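Peptidoglycan-N-acetylglucosamine deacetylase BC_1960 (Bacillus cereus, PDB 4L1G) removes the acetyl group from N-acetylglucosamine residues of peptidoglycan, and also acts on soluble chitin and chitooligomers, using a zinc ion. Local coordinates at residues Phe104-Glu109 and Glu155-Leu160; Asn116-Ile121 and His126-His131; Gln149-Glu154 and Leu180-Glu185. All blocks are in the same frame, centred on the assembly; numbering follows the deposited sequence.

Overall arrangement
Interactions 1 and 3 use adjoining parts of helix 143-161 in the NodB-type deacetylase barrel, their centres about 13 Å apart; interaction 2 packs helix 115-123 on strand 127-130 beside it. Interactions 1 and 2 lie with centres about 7 Å apart and share one parallel sheet: strands 103-106 and 127-130 are neighbours in it, joined by Phe104 O to Gly129 N at 2.6 Å and Phe104 N to Val127 O at 2.8 Å. Asn130 ties interaction 2 to interaction 3, its ND2 lying 2.9 Å from Ile150 O. His131, a zinc ligand, directly follows strand 127-130; its side chain is about 6 Å from that of Leu106 and about 8 Å from that of Ile150.

Interaction 1: Phe104-Glu109 and Glu155-Leu160; sequences FFLLGE and EILNRL
Leu106 and Leu157 make the apolar part of this contact, methyl to methyl: Leu106 CD1 lies 4.1 Å from Leu157 CD2, and the two branched side chains cross obliquely. Both leucines set CG beside the backbone N and anti to the carbonyl carbon (chi1 -53° in Leu106, -63° in Leu157), and in both the CA-CB bond is directed at the opposing segment. Leu106 closes strand 103-106, whereas Leu157 sits on the inner face of helix 143-161, so the pair joins the barrel sheet to a helix packed on its outside. Val118 and Ile121 of helix 115-123 also touch Leu106, and Ala111 of helix 108-113 touches Leu157; the two methyls thus belong to a larger buried apolar layer between strand and helices.

The second kind of contact sets an alkyl group against backbone. Ile156 reaches out with its ethyl branch, and CD1 comes to 3.7 Å from Gly108 O. The extended end of that branch (chi2 171°) carries the methyl to the first turn of helix 108-113, for which Leu107 is the N-cap residue. Gly108 and Ile156 are also the residues whose CA atoms approach most closely, at 6.6 Å, and with no side chain at Gly108 it is main chain that faces the isoleucine. Ala111 and Glu112 of the same helix, together with Tyr133, add further neighbours for Ile156.

No hydrogen bond or salt bridge crosses between the segments, and all four touching residues are buried. Helix 143-161 is therefore held here by van der Waals contact and the burial of aliphatic surface.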
# COMPACT_ATOMS: atom_id res chain seq x y z
N PHE A 104 -1.46 3.23 -3.10
CA PHE A 104 -2.62 2.35 -3.07
C PHE A 104 -2.33 0.98 -3.68
O PHE A 104 -2.06 0.86 -4.88
CB PHE A 104 -3.81 2.99 -3.80
CG PHE A 104 -4.40 4.17 -3.08
CD1 PHE A 104 -3.79 5.41 -3.15
CD2 PHE A 104 -5.57 4.03 -2.36
CE1 PHE A 104 -4.34 6.50 -2.48
CE2 PHE A 104 -6.12 5.12 -1.69
CZ PHE A 104 -5.50 6.35 -1.76
N PHE A 105 -2.38 -0.06 -2.85
CA PHE A 105 -2.24 -1.42 -3.34
C PHE A 105 -3.60 -1.98 -3.71
O PHE A 105 -4.39 -2.36 -2.84
CB PHE A 105 -1.54 -2.30 -2.29
CG PHE A 105 -0.07 -2.01 -2.16
CD1 PHE A 105 0.41 -1.23 -1.12
CD2 PHE A 105 0.83 -2.51 -3.08
CE1 PHE A 105 1.76 -0.96 -0.99
CE2 PHE A 105 2.19 -2.25 -2.97
CZ PHE A 105 2.65 -1.47 -1.92
N LEU A 106 -3.88 -2.01 -5.00
CA LEU A 106 -5.22 -2.35 -5.49
C LEU A 106 -5.35 -3.82 -5.87
O LEU A 106 -4.43 -4.42 -6.42
CB LEU A 106 -5.57 -1.48 -6.70
CG LEU A 106 -5.44 0.04 -6.51
CD1 LEU A 106 -5.80 0.76 -7.81
CD2 LEU A 106 -6.30 0.53 -5.36
N LEU A 107 -6.52 -4.39 -5.57
CA LEU A 107 -6.85 -5.74 -6.00
C LEU A 107 -7.30 -5.70 -7.46
O LEU A 107 -8.04 -4.80 -7.86
CB LEU A 107 -7.96 -6.34 -5.13
CG LEU A 107 -7.56 -6.73 -3.71
CD1 LEU A 107 -8.78 -7.03 -2.86
CD2 LEU A 107 -6.62 -7.92 -3.74
N GLY A 108 -6.84 -6.68 -8.24
CA GLY A 108 -7.20 -6.75 -9.65
C GLY A 108 -8.70 -6.85 -9.88
O GLY A 108 -9.23 -6.20 -10.78
N GLU A 109 -9.38 -7.65 -9.07
CA GLU A 109 -10.81 -7.87 -9.23
C GLU A 109 -11.63 -6.62 -8.91
O GLU A 109 -12.68 -6.39 -9.50
CB GLU A 109 -11.28 -9.06 -8.39
CG GLU A 109 -11.21 -8.85 -6.89
CD GLU A 109 -11.50 -10.11 -6.10
OE1 GLU A 109 -11.80 -11.15 -6.73
OE2 GLU A 109 -11.43 -10.06 -4.86
N GLU A 155 -1.66 -6.21 -15.83
CA GLU A 155 -2.28 -5.86 -17.11
C GLU A 155 -3.48 -4.94 -16.90
O GLU A 155 -3.64 -3.95 -17.62
CB GLU A 155 -2.73 -7.11 -17.86
CG GLU A 155 -1.59 -7.96 -18.40
CD GLU A 155 -2.07 -9.27 -18.99
OE1 GLU A 155 -3.27 -9.58 -18.87
OE2 GLU A 155 -1.24 -10.00 -19.58
N ILE A 156 -4.31 -5.27 -15.93
CA ILE A 156 -5.49 -4.47 -15.61
C ILE A 156 -5.11 -3.06 -15.18
O ILE A 156 -5.66 -2.08 -15.69
CB ILE A 156 -6.32 -5.14 -14.50
CG1 ILE A 156 -6.95 -6.44 -15.01
CG2 ILE A 156 -7.40 -4.19 -13.99
CD1 ILE A 156 -7.62 -7.28 -13.94
N LEU A 157 -4.15 -2.96 -14.27
CA LEU A 157 -3.72 -1.67 -13.74
C LEU A 157 -2.96 -0.85 -14.78
O LEU A 157 -3.08 0.38 -14.81
CB LEU A 157 -2.87 -1.86 -12.48
CG LEU A 157 -3.60 -2.51 -11.30
CD1 LEU A 157 -2.68 -2.69 -10.11
CD2 LEU A 157 -4.83 -1.69 -10.92
N ASN A 158 -2.18 -1.52 -15.62
CA ASN A 158 -1.47 -0.84 -16.70
C ASN A 158 -2.44 -0.16 -17.65
O ASN A 158 -2.21 0.98 -18.08
CB ASN A 158 -0.59 -1.83 -17.47
CG ASN A 158 0.18 -1.17 -18.59
OD1 ASN A 158 0.75 -0.09 -18.42
ND2 ASN A 158 0.20 -1.80 -19.76
N ARG A 159 -3.52 -0.85 -17.98
CA ARG A 159 -4.52 -0.34 -18.90
C ARG A 159 -5.27 0.86 -18.32
O ARG A 159 -5.60 1.81 -19.03
CB ARG A 159 -5.50 -1.45 -19.28
CG ARG A 159 -6.55 -1.04 -20.31
CD ARG A 159 -7.37 -2.24 -20.75
NE ARG A 159 -7.92 -2.98 -19.61
CZ ARG A 159 -9.06 -2.68 -19.00
NH1 ARG A 159 -9.78 -1.64 -19.42
NH2 ARG A 159 -9.47 -3.40 -17.97
N LEU A 160 -5.52 0.82 -17.01
CA LEU A 160 -6.29 1.87 -16.35
C LEU A 160 -5.42 3.05 -15.90
O LEU A 160 -5.83 4.20 -16.02
CB LEU A 160 -7.05 1.30 -15.15
CG LEU A 160 -8.12 0.26 -15.47
CD1 LEU A 160 -8.74 -0.30 -14.20
CD2 LEU A 160 -9.19 0.86 -16.37

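Interaction 2: Asn116-Ile121 and His126-His131; sequences NIVKRI and HVIGNH
His126 meets Ile121 where helix 115-123 turns back into strand 127-130, the last leg of a beta-alpha-beta crossover that leads from strand 103-106 through helices 108-113 and 115-123 to its parallel neighbour in the polysaccharide deacetylase barrel. His126 N donates a weak hydrogen bond to Ile121 O, 3.3 Å long and bent to 146° at the hydrogen. Ile121 O also lies at the edge of the imidazole, near its plane, 3.6 Å from His126 CD2. The far side of the ring is engaged through ND1, which is hydrogen-bonded to the backbone N of Ala102, while Phe104 meets the ring edge-to-face. At the base of the side chain, His126 CB packs on Ile121 CG2 at 3.8 Å.

Val127 faces away from the helix, and the alternation of the strand brings Ile128 back toward it. Ile128 fits between two residues one helical turn apart. Its CG1 lies 3.8 Å from Ile121 CG2, the methyl branch that stands anti to the backbone N of Ile121 while CG1 of that residue takes the position beside N (chi1 -64°). The side chains of Ile121 and Ile128 cross at about a right angle. Ile128 CD1 lies 3.9 Å from Val118 CG1 and 3.7 Å from Val118 O. Leu106 of the neighbouring strand and Leu157 of helix 143-161 also touch Ile128, making it part of the packing between sheet and helices. Gly129 then leads to Asn130, whose OD1 is hydrogen-bonded to Thr132 N. The zinc ligand His131 lies beyond the helix contact, its ND1 weakly hydrogen-bonded to Arg169 O.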
# COMPACT_ATOMS: atom_id res chain seq x y z
N ASN A 116 -12.92 3.53 -13.05
CA ASN A 116 -12.76 4.98 -13.03
C ASN A 116 -12.11 5.50 -11.75
O ASN A 116 -11.40 6.51 -11.77
CB ASN A 116 -14.11 5.67 -13.25
CG ASN A 116 -15.18 5.19 -12.30
OD1 ASN A 116 -15.17 4.03 -11.88
ND2 ASN A 116 -16.11 6.07 -11.95
N ILE A 117 -12.35 4.81 -10.64
CA ILE A 117 -11.77 5.19 -9.36
C ILE A 117 -10.27 4.90 -9.37
O ILE A 117 -9.49 5.62 -8.75
CB ILE A 117 -12.47 4.48 -8.19
CG1 ILE A 117 -13.97 4.79 -8.22
CG2 ILE A 117 -11.87 4.88 -6.86
CD1 ILE A 117 -14.74 4.20 -7.08
N VAL A 118 -9.88 3.85 -10.09
CA VAL A 118 -8.47 3.56 -10.31
C VAL A 118 -7.84 4.71 -11.08
O VAL A 118 -6.71 5.13 -10.79
CB VAL A 118 -8.29 2.26 -11.12
CG1 VAL A 118 -6.81 1.95 -11.31
CG2 VAL A 118 -9.00 1.10 -10.44
N LYS A 119 -8.57 5.23 -12.07
CA LYS A 119 -8.11 6.36 -12.86
C LYS A 119 -7.99 7.63 -12.01
O LYS A 119 -7.08 8.43 -12.20
CB LYS A 119 -9.03 6.61 -14.06
CG LYS A 119 -9.05 5.49 -15.09
CD LYS A 119 -9.98 5.81 -16.25
CE LYS A 119 -9.94 4.73 -17.32
NZ LYS A 119 -10.89 5.01 -18.44
N ARG A 120 -8.92 7.80 -11.07
CA ARG A 120 -8.91 8.98 -10.20
C ARG A 120 -7.68 8.99 -9.29
O ARG A 120 -7.06 10.03 -9.10
CB ARG A 120 -10.18 9.06 -9.36
CG ARG A 120 -10.25 10.32 -8.52
CD ARG A 120 -11.42 10.33 -7.54
NE ARG A 120 -11.26 11.40 -6.56
CZ ARG A 120 -12.03 11.58 -5.49
NH1 ARG A 120 -13.04 10.76 -5.25
NH2 ARG A 120 -11.80 12.59 -4.67
N ILE A 121 -7.35 7.83 -8.73
CA ILE A 121 -6.17 7.67 -7.88
C ILE A 121 -4.91 8.12 -8.60
O ILE A 121 -4.10 8.87 -8.06
CB ILE A 121 -6.00 6.20 -7.45
CG1 ILE A 121 -7.18 5.75 -6.58
CG2 ILE A 121 -4.68 6.00 -6.71
CD1 ILE A 121 -7.16 4.27 -6.24
N HIS A 126 -1.26 10.07 -6.80
CA HIS A 126 -0.94 8.96 -5.92
C HIS A 126 -0.29 7.83 -6.72
O HIS A 126 -0.40 7.79 -7.95
CB HIS A 126 -2.19 8.45 -5.21
CG HIS A 126 -2.91 9.51 -4.43
ND1 HIS A 126 -2.41 10.04 -3.26
CD2 HIS A 126 -4.08 10.14 -4.66
CE1 HIS A 126 -3.26 10.95 -2.80
NE2 HIS A 126 -4.28 11.02 -3.63
N VAL A 127 0.38 6.92 -6.03
CA VAL A 127 1.03 5.80 -6.68
C VAL A 127 0.21 4.52 -6.47
O VAL A 127 -0.32 4.28 -5.38
CB VAL A 127 2.47 5.61 -6.16
CG1 VAL A 127 3.10 4.34 -6.73
CG2 VAL A 127 3.31 6.83 -6.50
N ILE A 128 0.09 3.73 -7.53
CA ILE A 128 -0.67 2.48 -7.49
C ILE A 128 0.26 1.27 -7.38
O ILE A 128 1.28 1.19 -8.07
CB ILE A 128 -1.57 2.35 -8.74
CG1 ILE A 128 -2.64 3.44 -8.72
CG2 ILE A 128 -2.21 0.97 -8.80
CD1 ILE A 128 -3.50 3.46 -9.96
N GLY A 129 -0.09 0.34 -6.50
CA GLY A 129 0.67 -0.89 -6.35
C GLY A 129 -0.17 -2.11 -6.67
O GLY A 129 -1.39 -2.04 -6.72
N ASN A 130 0.51 -3.23 -6.89
CA ASN A 130 -0.15 -4.49 -7.23
C ASN A 130 -0.42 -5.32 -5.98
O ASN A 130 0.50 -5.71 -5.27
CB ASN A 130 0.74 -5.28 -8.21
CG ASN A 130 0.05 -6.50 -8.80
OD1 ASN A 130 -0.75 -7.17 -8.14
ND2 ASN A 130 0.38 -6.81 -10.05
N HIS A 131 -1.70 -5.61 -5.71
CA HIS A 131 -2.08 -6.35 -4.51
C HIS A 131 -2.66 -7.73 -4.83
O HIS A 131 -3.43 -8.29 -4.05
CB HIS A 131 -3.08 -5.54 -3.69
CG HIS A 131 -3.14 -5.92 -2.25
ND1 HIS A 131 -2.01 -6.10 -1.47
CD2 HIS A 131 -4.20 -6.16 -1.43
CE1 HIS A 131 -2.37 -6.42 -0.24
NE2 HIS A 131 -3.69 -6.47 -0.19

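Interaction 3: Gln149-Glu154 and Leu180-Glu185; sequences QIIKTE and LKWATE
Trp182 presents the outer edge of its six-membered ring to Ile150 CG2 and Ile151 CG1, both of which lie near the ring plane. The closer approach is from Ile151, whose CG1 stands 4.1 Å from Trp182 CH2; the two side chains cross at about a right angle. Ile150 uses its methyl branch instead: its CG2 lies 4.3 Å from Trp182 CZ3. With CB directed at helix 143-161 and CG anti to the backbone N (chi1 179°), the indole spans the gap between the helices, where even the closest CA atoms, those of Ile150 and Ala183, are 9.2 Å apart. Arg147, from the preceding part of helix 143-161, adds a cation-pi contact to the same ring.

The contact joins two outer helices of the deacetylase barrel, 143-161 and 177-185. Ile150 is buried in the protein, whereas Ile151 is exposed, which places the contact at the border between interior and surface. Each helix has a threonine whose hydroxyl bonds back one turn: Thr153 OG1 donates to Gln149 O at 2.6 Å, nearly in line with the carbonyl bond, and Thr184 OG1 to Leu180 O at 2.8 Å. Leu180 O is gripped twice, since Thr184 N reaches it from the opposite face of the carbonyl plane. On the solvent-exposed part of helix 177-185, Lys181 NZ forms a salt bridge with Glu185 OE1 at 2.8 Å, meeting the syn side of the carboxylate 31° out of its plane.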
# COMPACT_ATOMS: atom_id res chain seq x y z
N GLN A 149 -1.66 -14.35 -10.74
CA GLN A 149 -2.27 -13.32 -9.89
C GLN A 149 -1.63 -11.96 -10.12
O GLN A 149 -2.32 -10.95 -10.27
CB GLN A 149 -2.15 -13.70 -8.41
CG GLN A 149 -3.08 -14.83 -7.96
CD GLN A 149 -4.49 -14.36 -7.68
OE1 GLN A 149 -4.72 -13.19 -7.35
NE2 GLN A 149 -5.46 -15.27 -7.80
N ILE A 150 -0.30 -11.94 -10.15
CA ILE A 150 0.45 -10.71 -10.33
C ILE A 150 0.28 -10.14 -11.74
O ILE A 150 -0.05 -8.97 -11.90
CB ILE A 150 1.95 -10.91 -10.05
CG1 ILE A 150 2.16 -11.38 -8.61
CG2 ILE A 150 2.72 -9.63 -10.31
CD1 ILE A 150 1.60 -10.43 -7.57
N ILE A 151 0.51 -10.98 -12.75
CA ILE A 151 0.51 -10.53 -14.14
C ILE A 151 -0.87 -10.05 -14.61
O ILE A 151 -0.98 -9.01 -15.25
CB ILE A 151 1.05 -11.63 -15.08
CG1 ILE A 151 2.53 -11.89 -14.80
CG2 ILE A 151 0.85 -11.24 -16.54
CD1 ILE A 151 3.11 -13.05 -15.60
N LYS A 152 -1.91 -10.81 -14.28
CA LYS A 152 -3.27 -10.41 -14.60
C LYS A 152 -3.62 -9.06 -13.99
O LYS A 152 -4.26 -8.22 -14.62
CB LYS A 152 -4.27 -11.48 -14.14
CG LYS A 152 -5.72 -11.13 -14.39
CD LYS A 152 -6.60 -12.37 -14.48
CE LYS A 152 -6.58 -13.17 -13.20
NZ LYS A 152 -7.47 -14.36 -13.31
N THR A 153 -3.19 -8.85 -12.75
CA THR A 153 -3.42 -7.58 -12.06
C THR A 153 -2.61 -6.46 -12.70
O THR A 153 -3.10 -5.34 -12.85
CB THR A 153 -3.06 -7.69 -10.57
OG1 THR A 153 -3.79 -8.77 -9.98
CG2 THR A 153 -3.40 -6.39 -9.83
N GLU A 154 -1.38 -6.78 -13.09
CA GLU A 154 -0.51 -5.81 -13.73
C GLU A 154 -1.11 -5.30 -15.03
O GLU A 154 -1.08 -4.09 -15.31
CB GLU A 154 0.87 -6.43 -13.99
CG GLU A 154 1.96 -5.43 -14.34
CD GLU A 154 2.64 -4.83 -13.12
OE1 GLU A 154 3.78 -4.35 -13.27
OE2 GLU A 154 2.04 -4.83 -12.02
N LEU A 180 9.34 -14.25 -4.10
CA LEU A 180 10.07 -13.00 -3.93
C LEU A 180 11.24 -12.93 -4.90
O LEU A 180 11.56 -11.87 -5.43
CB LEU A 180 10.56 -12.89 -2.48
CG LEU A 180 11.29 -11.62 -2.05
CD1 LEU A 180 10.49 -10.37 -2.42
CD2 LEU A 180 11.55 -11.66 -0.56
N LYS A 181 11.87 -14.08 -5.14
CA LYS A 181 12.98 -14.17 -6.07
C LYS A 181 12.54 -13.85 -7.50
O LYS A 181 13.21 -13.10 -8.21
CB LYS A 181 13.62 -15.56 -6.01
CG LYS A 181 14.72 -15.80 -7.03
CD LYS A 181 15.38 -17.16 -6.80
CE LYS A 181 16.33 -17.53 -7.93
NZ LYS A 181 15.61 -17.77 -9.21
N TRP A 182 11.41 -14.41 -7.90
CA TRP A 182 10.85 -14.14 -9.22
C TRP A 182 10.50 -12.66 -9.39
O TRP A 182 10.81 -12.06 -10.42
CB TRP A 182 9.61 -15.00 -9.47
CG TRP A 182 8.96 -14.76 -10.81
CD1 TRP A 182 9.34 -15.29 -12.01
CD2 TRP A 182 7.83 -13.93 -11.08
NE1 TRP A 182 8.51 -14.84 -13.01
CE2 TRP A 182 7.57 -14.00 -12.47
CE3 TRP A 182 7.00 -13.13 -10.29
CZ2 TRP A 182 6.53 -13.31 -13.07
CZ3 TRP A 182 5.96 -12.44 -10.89
CH2 TRP A 182 5.73 -12.54 -12.27
N ALA A 183 9.87 -12.08 -8.37
CA ALA A 183 9.49 -10.67 -8.41
C ALA A 183 10.70 -9.75 -8.55
O ALA A 183 10.66 -8.78 -9.31
CB ALA A 183 8.69 -10.31 -7.17
N THR A 184 11.75 -10.05 -7.81
CA THR A 184 13.00 -9.30 -7.90
C THR A 184 13.58 -9.38 -9.31
O THR A 184 14.00 -8.37 -9.88
CB THR A 184 14.04 -9.81 -6.89
OG1 THR A 184 13.49 -9.78 -5.57
CG2 THR A 184 15.30 -8.95 -6.92
N GLU A 185 13.59 -10.58 -9.87
CA GLU A 185 14.10 -10.79 -11.22
C GLU A 185 13.26 -10.07 -12.27
O GLU A 185 13.77 -9.67 -13.32
CB GLU A 185 14.17 -12.29 -11.55
CG GLU A 185 15.22 -13.05 -10.75
CD GLU A 185 15.14 -14.55 -10.95
OE1 GLU A 185 16.03 -15.26 -10.44
OE2 GLU A 185 14.18 -15.02 -11.61